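Long-range contacts in possible adhesin (Caldicellulosiruptor kronotskyensis, PDB 4WA0), which probably mediates attachment of the bacterium to cellulose as a tapirin, the chain here being its C-terminal beta-helix domain: residues A17-K22 against D36-G41; G54-N59 against K81-N86. All blocks are in the same frame, centred on the assembly; numbering follows the deposited sequence.

Contact 1 (A17-K22 against D36-G41); sequences ALNTNK and DLTIDG
Successive coils of a parallel beta-helix meet where Leu18 and Asn19 pair with Leu37 and Thr38. The backbones run in register, Thr38 N giving a nearly straight bond of 2.9 Å to Leu18 O, with Thr20 N to Thr38 O as the next link. Leu18 and Leu37 lie side by side on the buried face. On the other face, Asn19 and Thr38 also lie alongside, OD1 of Asn19 standing 3.4 Å from CB of Thr38 and sharing a water with Asp36 O and Thr38 OG1, while the amide nitrogen of Asn19 turns to Asn322. Past the strands a side chain replaces a carbonyl: with chi1 at 74°, OG1 of Thr20 sits between its own backbone N and carbonyl carbon, where it accepts a hydrogen bond from Asp40 N at 2.9 Å. Lys22 then crosses Asp40, its chain bent at chi4 (-70°), and NZ forms a salt bridge with OD1 at 2.9 Å on the syn side, 35° out of the carboxylate plane. Gly41 N reaches OD1 from the same face but on the anti side. Two donors thus grip one Asp40 oxygen, OD1, and Lys22, which also pairs with Asp61, would tend to stabilise the carboxylate's negative charge.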
loop_
_atom_site.group_PDB
_atom_site.type_symbol
_atom_site.label_atom_id
_atom_site.label_comp_id
_atom_site.label_asym_id
_atom_site.label_seq_id
_atom_site.Cartn_x
_atom_site.Cartn_y
_atom_site.Cartn_z
ATOM N N ALA A 17 6.536 -9.071 -6.780
ATOM C CA ALA A 17 5.234 -8.532 -7.085
ATOM C C ALA A 17 4.117 -9.066 -6.143
ATOM O O ALA A 17 4.079 -10.244 -5.813
ATOM C CB ALA A 17 4.861 -8.752 -8.547
ATOM N N LEU A 18 3.205 -8.173 -5.780
ATOM C CA LEU A 18 2.103 -8.495 -4.839
ATOM C C LEU A 18 0.787 -8.177 -5.544
ATOM O O LEU A 18 0.553 -7.038 -5.948
ATOM C CB LEU A 18 2.257 -7.704 -3.542
ATOM C CG LEU A 18 0.988 -7.724 -2.634
ATOM C CD1 LEU A 18 0.625 -9.108 -2.091
ATOM C CD2 LEU A 18 1.132 -6.809 -1.420
ATOM N N ASN A 19 -0.107 -9.180 -5.628
ATOM C CA ASN A 19 -1.457 -8.995 -6.054
ATOM C C ASN A 19 -2.395 -9.295 -4.904
ATOM O O ASN A 19 -2.480 -10.439 -4.450
ATOM C CB ASN A 19 -1.766 -9.920 -7.208
ATOM C CG ASN A 19 -0.833 -9.683 -8.395
ATOM O OD1 ASN A 19 -0.566 -8.573 -8.787
ATOM N ND2 ASN A 19 -0.354 -10.776 -8.975
ATOM N N THR A 20 -3.053 -8.284 -4.335
ATOM C CA THR A 20 -4.005 -8.507 -3.262
ATOM C C THR A 20 -5.336 -9.146 -3.734
ATOM O O THR A 20 -5.668 -9.242 -4.917
ATOM C CB THR A 20 -4.317 -7.261 -2.427
ATOM O OG1 THR A 20 -5.143 -6.395 -3.177
ATOM C CG2 THR A 20 -3.092 -6.511 -2.113
ATOM N N ASN A 21 -6.075 -9.638 -2.747
ATOM C CA ASN A 21 -7.390 -10.132 -2.997
ATOM C C ASN A 21 -8.397 -8.984 -2.887
ATOM O O ASN A 21 -8.064 -7.886 -2.426
ATOM C CB ASN A 21 -7.753 -11.237 -1.992
ATOM C CG ASN A 21 -7.674 -10.815 -0.530
ATOM O OD1 ASN A 21 -6.747 -10.146 -0.109
ATOM N ND2 ASN A 21 -8.589 -11.320 0.277
ATOM N N LYS A 22 -9.626 -9.210 -3.392
ATOM C CA LYS A 22 -10.720 -8.236 -3.153
ATOM C C LYS A 22 -11.203 -8.183 -1.715
ATOM O O LYS A 22 -11.096 -9.150 -0.920
ATOM C CB LYS A 22 -11.881 -8.637 -4.035
ATOM C CG LYS A 22 -11.493 -8.452 -5.529
ATOM C CD LYS A 22 -12.533 -9.009 -6.429
ATOM C CE LYS A 22 -12.112 -9.159 -7.869
ATOM N NZ LYS A 22 -11.935 -7.929 -8.634
ATOM N N ASP A 36 5.932 -5.014 -8.670
ATOM C CA ASP A 36 4.661 -4.330 -8.906
ATOM C C ASP A 36 3.593 -4.704 -7.859
ATOM O O ASP A 36 3.371 -5.919 -7.561
ATOM C CB ASP A 36 4.129 -4.675 -10.331
ATOM C CG ASP A 36 5.060 -4.183 -11.469
ATOM O OD1 ASP A 36 5.936 -3.301 -11.209
ATOM O OD2 ASP A 36 4.878 -4.721 -12.609
ATOM N N LEU A 37 2.925 -3.692 -7.329
ATOM C CA LEU A 37 1.859 -3.850 -6.293
ATOM C C LEU A 37 0.474 -3.531 -6.874
ATOM O O LEU A 37 0.192 -2.354 -7.194
ATOM C CB LEU A 37 2.201 -2.945 -5.125
ATOM C CG LEU A 37 1.761 -3.371 -3.727
ATOM C CD1 LEU A 37 2.401 -2.536 -2.598
ATOM C CD2 LEU A 37 0.221 -3.321 -3.649
ATOM N N THR A 38 -0.389 -4.560 -7.019
ATOM C CA THR A 38 -1.695 -4.461 -7.580
ATOM C C THR A 38 -2.698 -4.719 -6.493
ATOM O O THR A 38 -2.775 -5.814 -5.901
ATOM C CB THR A 38 -1.872 -5.427 -8.739
ATOM O OG1 THR A 38 -0.866 -5.108 -9.745
ATOM C CG2 THR A 38 -3.206 -5.220 -9.302
ATOM N N ILE A 39 -3.390 -3.638 -6.189
ATOM C CA ILE A 39 -4.415 -3.632 -5.122
ATOM C C ILE A 39 -5.768 -3.844 -5.767
ATOM O O ILE A 39 -6.311 -2.959 -6.509
ATOM C CB ILE A 39 -4.379 -2.322 -4.332
ATOM C CG1 ILE A 39 -3.007 -2.122 -3.666
ATOM C CG2 ILE A 39 -5.499 -2.318 -3.280
ATOM C CD1 ILE A 39 -2.853 -0.825 -2.851
ATOM N N ASP A 40 -6.361 -4.987 -5.440
ATOM C CA ASP A 40 -7.688 -5.283 -6.007
ATOM C C ASP A 40 -8.785 -4.535 -5.261
ATOM O O ASP A 40 -8.604 -3.975 -4.148
ATOM C CB ASP A 40 -7.982 -6.804 -6.042
ATOM C CG ASP A 40 -8.796 -7.199 -7.306
ATOM O OD1 ASP A 40 -9.570 -6.336 -7.992
ATOM O OD2 ASP A 40 -8.718 -8.432 -7.564
ATOM N N GLY A 41 -9.948 -4.490 -5.920
ATOM C CA GLY A 41 -11.040 -3.649 -5.410
ATOM C C GLY A 41 -11.473 -3.918 -3.993
ATOM O O GLY A 41 -11.532 -5.064 -3.563
HETATM O O HOH W 1 1.259 -6.843 -9.160
HETATM O O HOH W 2 -4.593 -7.928 -7.250
HETATM O O HOH W 3 -8.862 -5.323 -1.632
#

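Contact 2 (G54-N59 against K81-N86); sequences GEMVIN and KSLKAN
The shortest polar bond here joins two asparagine side chains: Asn86 ND2 gives a hydrogen to Asn59 OD1 over 2.7 Å, with an N-H...O angle of 172°. The amides lie side by side with planes only 16° apart, and the acceptor is almost in the plane of the Asn86 amide, so the pair is nearly flat. Val57 CG1 packs against the same nitrogen, ND2 of Asn86, at 3.6 Å. At the other end, the Glu55 chain bends at its second torsion (chi2 -68°) and brings OE1 to Ser82 N at 3.0 Å; the N-H meets the carboxylate from above its plane, and the flank of Lys81 crosses the same group, CB lying 3.5 Å from Glu55 CD. Between these ends the parallel backbones alternate as donor and acceptor, from Met56 N bonded to Ser82 O at 2.8 Å through to Asn86 N on Ile58 O. On the buried face, CD1 of Leu83 touches CG of Met56, a selenomethionine, at 3.6 Å and CD1 of Ile58 at 4.1 Å. Ile58 continues inward to Ile71 of strand 69-73 and Ile95 of strand 93-97, while strand 37-39 flanks strand 56-58 on its other edge.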
loop_
_atom_site.group_PDB
_atom_site.type_symbol
_atom_site.label_atom_id
_atom_site.label_comp_id
_atom_site.label_asym_id
_atom_site.label_seq_id
_atom_site.Cartn_x
_atom_site.Cartn_y
_atom_site.Cartn_z
ATOM N N GLY A 54 8.013 -1.027 -7.616
ATOM C CA GLY A 54 7.583 -1.216 -8.995
ATOM C C GLY A 54 6.417 -0.302 -9.272
ATOM O O GLY A 54 6.408 0.834 -8.745
ATOM N N GLU A 55 5.500 -0.735 -10.123
ATOM C CA GLU A 55 4.316 -0.031 -10.478
ATOM C C GLU A 55 3.304 -0.262 -9.332
ATOM O O GLU A 55 3.312 -1.348 -8.777
ATOM C CB GLU A 55 3.714 -0.672 -11.705
ATOM C CG GLU A 55 4.576 -0.622 -12.956
ATOM C CD GLU A 55 4.778 0.742 -13.538
ATOM O OE1 GLU A 55 4.146 1.728 -13.114
ATOM O OE2 GLU A 55 5.553 0.812 -14.520
HETATM N N MSE A 56 2.472 0.722 -8.987
HETATM C CA MSE A 56 1.329 0.497 -8.086
HETATM C C MSE A 56 0.124 0.741 -8.882
HETATM O O MSE A 56 0.007 1.751 -9.586
HETATM C CB MSE A 56 1.307 1.437 -6.895
HETATM C CG MSE A 56 0.156 1.193 -5.910
HETATM SE SE MSE A 56 0.480 2.191 -4.237
HETATM C CE MSE A 56 2.056 1.526 -3.404
ATOM N N VAL A 57 -0.816 -0.178 -8.783
ATOM C CA VAL A 57 -2.113 -0.061 -9.464
ATOM C C VAL A 57 -3.182 -0.329 -8.428
ATOM O O VAL A 57 -3.102 -1.350 -7.702
ATOM C CB VAL A 57 -2.225 -1.091 -10.595
ATOM C CG1 VAL A 57 -3.612 -1.102 -11.213
ATOM C CG2 VAL A 57 -1.201 -0.790 -11.673
ATOM N N ILE A 58 -4.214 0.514 -8.438
ATOM C CA ILE A 58 -5.354 0.413 -7.517
ATOM C C ILE A 58 -6.585 0.269 -8.366
ATOM O O ILE A 58 -6.930 1.145 -9.078
ATOM C CB ILE A 58 -5.495 1.563 -6.510
ATOM C CG1 ILE A 58 -4.174 1.789 -5.788
ATOM C CG2 ILE A 58 -6.716 1.277 -5.596
ATOM C CD1 ILE A 58 -4.158 3.030 -4.889
ATOM N N ASN A 59 -7.203 -0.888 -8.297
ATOM C CA ASN A 59 -8.380 -1.182 -9.080
ATOM C C ASN A 59 -9.679 -0.914 -8.347
ATOM O O ASN A 59 -9.718 -0.847 -7.142
ATOM C CB ASN A 59 -8.264 -2.614 -9.590
ATOM C CG ASN A 59 -7.193 -2.673 -10.754
ATOM O OD1 ASN A 59 -7.200 -1.827 -11.658
ATOM N ND2 ASN A 59 -6.380 -3.600 -10.718
ATOM N N LYS A 81 7.819 3.361 -9.581
ATOM C CA LYS A 81 7.403 3.679 -10.970
ATOM C C LYS A 81 6.135 4.511 -10.956
ATOM O O LYS A 81 6.162 5.545 -10.273
ATOM C CB LYS A 81 7.393 2.407 -11.838
ATOM C CG LYS A 81 8.732 1.674 -11.780
ATOM C CD LYS A 81 8.715 0.424 -12.632
ATOM C CE LYS A 81 10.085 -0.266 -12.501
ATOM N NZ LYS A 81 10.035 -1.478 -13.347
ATOM N N SER A 82 5.117 4.161 -11.739
ATOM C CA SER A 82 3.905 4.901 -11.790
ATOM C C SER A 82 2.862 4.375 -10.793
ATOM O O SER A 82 2.895 3.163 -10.387
ATOM C CB SER A 82 3.347 4.779 -13.186
ATOM O OG SER A 82 4.223 5.527 -14.029
ATOM N N LEU A 83 2.037 5.299 -10.345
ATOM C CA LEU A 83 0.813 4.975 -9.637
ATOM C C LEU A 83 -0.382 5.196 -10.525
ATOM O O LEU A 83 -0.568 6.323 -11.131
ATOM C CB LEU A 83 0.671 5.855 -8.438
ATOM C CG LEU A 83 -0.662 5.749 -7.673
ATOM C CD1 LEU A 83 -0.985 4.374 -7.140
ATOM C CD2 LEU A 83 -0.561 6.713 -6.507
ATOM N N LYS A 84 -1.244 4.195 -10.611
ATOM C CA LYS A 84 -2.416 4.306 -11.441
ATOM C C LYS A 84 -3.655 3.901 -10.660
ATOM O O LYS A 84 -3.757 2.728 -10.260
ATOM C CB LYS A 84 -2.303 3.431 -12.702
ATOM C CG LYS A 84 -3.521 3.581 -13.571
ATOM C CD LYS A 84 -3.426 2.951 -14.937
ATOM C CE LYS A 84 -4.181 3.847 -15.919
ATOM N NZ LYS A 84 -4.691 3.139 -17.110
ATOM N N ALA A 85 -4.572 4.862 -10.470
ATOM C CA ALA A 85 -5.880 4.597 -9.796
ATOM C C ALA A 85 -6.947 4.486 -10.859
ATOM O O ALA A 85 -7.372 5.452 -11.459
ATOM C CB ALA A 85 -6.176 5.623 -8.765
ATOM N N ASN A 86 -7.313 3.253 -11.179
ATOM C CA ASN A 86 -8.238 2.986 -12.236
ATOM C C ASN A 86 -9.710 3.354 -11.879
ATOM O O ASN A 86 -10.072 3.517 -10.700
ATOM C CB ASN A 86 -8.118 1.524 -12.724
ATOM C CG ASN A 86 -6.829 1.274 -13.479
ATOM O OD1 ASN A 86 -6.388 2.125 -14.278
ATOM N ND2 ASN A 86 -6.250 0.127 -13.285
HETATM O O HOH W 4 -8.700 3.198 -8.271
#

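How the contacts relate
From the N terminus, the chain leaves strand 10-14, passes through strand 17-19, makes strands 24-27 and 30-33 on the other faces of the beta-helix, and returns to strand 37-39, where contact 1 closes a full coil. It goes round again through strands 44-47 and 50-52 to reach strand 56-58. Another circuit, by way of strands 69-73 and 76-79, ends at strand 83-85 and closes contact 2. The two closures follow in series, neither nested nor crossed. Strands 37-39 and 56-58 join them as neighbours, Ile39 N lying 2.8 Å from Val57 O in a probable hydrogen bond. Four consecutive strands of one parallel sheet are thereby tied together, different side chains finishing each pair.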